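Local coordinates for protein glucanase (PDB 5GXX) that probably hydrolyses beta-1,4-glucosidic bonds inside cellulose chains, as a family 9 endoglucanase of the clostridial cellulosome, at residues Gly189-His194 with His243-Cys248. The protein carries 1 engineered substitution. Sequence-based numbering, arbitrary orientation.
Sequences GFYSSH and HCWDDC. With CA (calcium ion), chain C.
D246 OD1 accepts two hydrogen bonds, one from the 189-194 loop and one from a calcium-bound water. H194 N donates a nearly straight hydrogen bond to D246 OD1 (2.9 Å, 168°), arriving on the syn side and somewhat out of the carboxylate plane. The water donates the second bond, 2.9 Å from D246 OD1, and also donates to S193 OG, which is hydrogen-bonded to D181 as well. The same aspartate reaches the metal with its backbone: D246 O lies 2.3 Å from the calcium, while its carboxylate acts one shell out, holding a water ligand in place. With D246 CG anti to the backbone N (chi1 -176°), the carboxylate lies across from H194, D246 OD2 3.4 Å from H194 CB.

Beside this polar link W245 has Y191 over one face and, nearer the rim, D246 CB over the other. Y191 presents its edge to the indole face, the planes at 89°, with Y191 CD1 above the centre of the ring system and 3.5 Å from W245 CD2. The edge of the indole is occupied too: W245 CH2 comes within 3.4 Å of S192 O, and H194 CD2 approaches rim to rim, completing an aromatic cluster. Beyond the cluster, Y191 OH hydrogen-bonds D50, and F190 O binds a Tris molecule.

S195, G196, D199 and E200 also coordinate the calcium, so the ion ties the start of helix 198-212 to the loop leading into helix 249-260. Both segments are inter-helix loops of the family 9 catalytic domain, with Y191 and W245 packed against helices 58-75 and 412-429.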
loop_
_atom_site.group_PDB
_atom_site.type_symbol
_atom_site.label_atom_id
_atom_site.label_comp_id
_atom_site.label_asym_id
_atom_site.label_seq_id
_atom_site.Cartn_x
_atom_site.Cartn_y
_atom_site.Cartn_z
ATOM N N GLY A 189 -11.500 -9.589 32.513
ATOM C CA GLY A 189 -10.101 -9.522 32.133
ATOM C C GLY A 189 -9.502 -8.157 32.427
ATOM O O GLY A 189 -8.285 -8.031 32.342
ATOM N N PHE A 190 -10.330 -7.177 32.791
ATOM C CA PHE A 190 -9.847 -5.843 33.170
ATOM C C PHE A 190 -10.131 -5.607 34.654
ATOM O O PHE A 190 -9.211 -5.432 35.461
ATOM C CB PHE A 190 -10.489 -4.754 32.293
ATOM C CG PHE A 190 -10.247 -4.938 30.815
ATOM C CD1 PHE A 190 -9.061 -4.521 30.225
ATOM C CD2 PHE A 190 -11.186 -5.593 30.026
ATOM C CE1 PHE A 190 -8.826 -4.702 28.864
ATOM C CE2 PHE A 190 -10.957 -5.792 28.665
ATOM C CZ PHE A 190 -9.776 -5.345 28.073
ATOM N N TYR A 191 -11.411 -5.674 35.007
ATOM C CA TYR A 191 -11.877 -5.586 36.390
ATOM C C TYR A 191 -12.902 -6.696 36.694
ATOM O O TYR A 191 -14.025 -6.429 37.118
ATOM C CB TYR A 191 -12.445 -4.186 36.668
ATOM C CG TYR A 191 -11.350 -3.131 36.680
ATOM C CD1 TYR A 191 -10.523 -2.977 37.790
ATOM C CD2 TYR A 191 -11.120 -2.310 35.580
ATOM C CE1 TYR A 191 -9.493 -2.039 37.805
ATOM C CE2 TYR A 191 -10.086 -1.357 35.588
ATOM C CZ TYR A 191 -9.294 -1.223 36.710
ATOM O OH TYR A 191 -8.282 -0.288 36.746
ATOM N N SER A 192 -12.499 -7.946 36.474
ATOM C CA SER A 192 -13.333 -9.094 36.819
ATOM C C SER A 192 -13.673 -9.096 38.310
ATOM O O SER A 192 -12.837 -8.671 39.121
ATOM C CB SER A 192 -12.611 -10.396 36.441
ATOM O OG SER A 192 -12.647 -10.610 35.035
ATOM N N SER A 193 -14.878 -9.545 38.666
ATOM C CA SER A 193 -15.232 -9.718 40.072
ATOM C C SER A 193 -14.563 -10.998 40.571
ATOM O O SER A 193 -14.962 -12.105 40.215
ATOM C CB SER A 193 -16.761 -9.763 40.263
ATOM O OG SER A 193 -17.112 -9.928 41.629
ATOM N N HIS A 194 -13.503 -10.852 41.358
ATOM C CA HIS A 194 -12.733 -12.006 41.834
ATOM C C HIS A 194 -13.273 -12.564 43.143
ATOM O O HIS A 194 -13.398 -13.774 43.317
ATOM C CB HIS A 194 -11.263 -11.619 42.033
ATOM C CG HIS A 194 -10.619 -11.096 40.789
ATOM N ND1 HIS A 194 -10.346 -11.899 39.701
ATOM C CD2 HIS A 194 -10.250 -9.843 40.434
ATOM C CE1 HIS A 194 -9.812 -11.164 38.741
ATOM N NE2 HIS A 194 -9.756 -9.912 39.153
ATOM N N HIS A 243 -7.405 -4.200 50.955
ATOM C CA HIS A 243 -8.535 -3.375 50.558
ATOM C C HIS A 243 -8.256 -2.825 49.164
ATOM O O HIS A 243 -7.203 -2.240 48.934
ATOM C CB HIS A 243 -8.621 -2.222 51.548
ATOM C CG HIS A 243 -9.877 -1.420 51.448
ATOM N ND1 HIS A 243 -11.033 -1.785 52.107
ATOM C CD2 HIS A 243 -10.164 -0.281 50.774
ATOM C CE1 HIS A 243 -11.977 -0.898 51.836
ATOM N NE2 HIS A 243 -11.477 0.030 51.038
ATOM N N CYS A 244 -9.202 -3.006 48.245
ATOM C CA CYS A 244 -9.024 -2.536 46.877
ATOM C C CYS A 244 -10.345 -2.526 46.116
ATOM O O CYS A 244 -11.391 -2.918 46.652
ATOM C CB CYS A 244 -8.033 -3.456 46.155
ATOM S SG CYS A 244 -8.622 -5.175 45.934
ATOM N N TRP A 245 -10.277 -2.110 44.857
ATOM C CA TRP A 245 -11.469 -2.012 43.999
ATOM C C TRP A 245 -12.331 -3.272 43.970
ATOM O O TRP A 245 -13.534 -3.162 43.752
ATOM C CB TRP A 245 -11.109 -1.606 42.564
ATOM C CG TRP A 245 -10.199 -2.614 41.905
ATOM C CD1 TRP A 245 -8.827 -2.625 41.915
ATOM C CD2 TRP A 245 -10.598 -3.797 41.203
ATOM N NE1 TRP A 245 -8.348 -3.737 41.266
ATOM C CE2 TRP A 245 -9.417 -4.464 40.804
ATOM C CE3 TRP A 245 -11.834 -4.353 40.859
ATOM C CZ2 TRP A 245 -9.436 -5.666 40.085
ATOM C CZ3 TRP A 245 -11.854 -5.541 40.138
ATOM C CH2 TRP A 245 -10.665 -6.186 39.768
ATOM N N ASP A 246 -11.719 -4.442 44.111
ATOM C CA ASP A 246 -12.440 -5.710 44.028
ATOM C C ASP A 246 -13.071 -6.178 45.344
ATOM O O ASP A 246 -14.008 -6.989 45.376
ATOM C CB ASP A 246 -11.491 -6.799 43.531
ATOM C CG ASP A 246 -12.195 -8.120 43.333
ATOM O OD1 ASP A 246 -12.994 -8.213 42.387
ATOM O OD2 ASP A 246 -11.979 -9.043 44.144
ATOM N N ASP A 247 -12.509 -5.672 46.439
ATOM C CA ASP A 247 -12.784 -6.203 47.761
ATOM C C ASP A 247 -12.504 -5.205 48.884
ATOM O O ASP A 247 -11.357 -4.970 49.282
ATOM C CB ASP A 247 -11.995 -7.496 47.966
ATOM C CG ASP A 247 -12.422 -8.263 49.200
ATOM O OD1 ASP A 247 -13.259 -7.754 49.986
ATOM O OD2 ASP A 247 -11.873 -9.370 49.386
ATOM N N CYS A 248 -13.588 -4.642 49.398
ATOM C CA CYS A 248 -13.575 -3.650 50.460
ATOM C C CYS A 248 -13.956 -4.219 51.823
ATOM O O CYS A 248 -14.213 -3.455 52.753
ATOM C CB CYS A 248 -14.504 -2.486 50.089
ATOM S SG CYS A 248 -13.879 -1.398 48.799
HETATM CA CA CA C . -16.048 -8.103 45.671
HETATM O O HOH W 1 -15.680 -8.437 43.461
#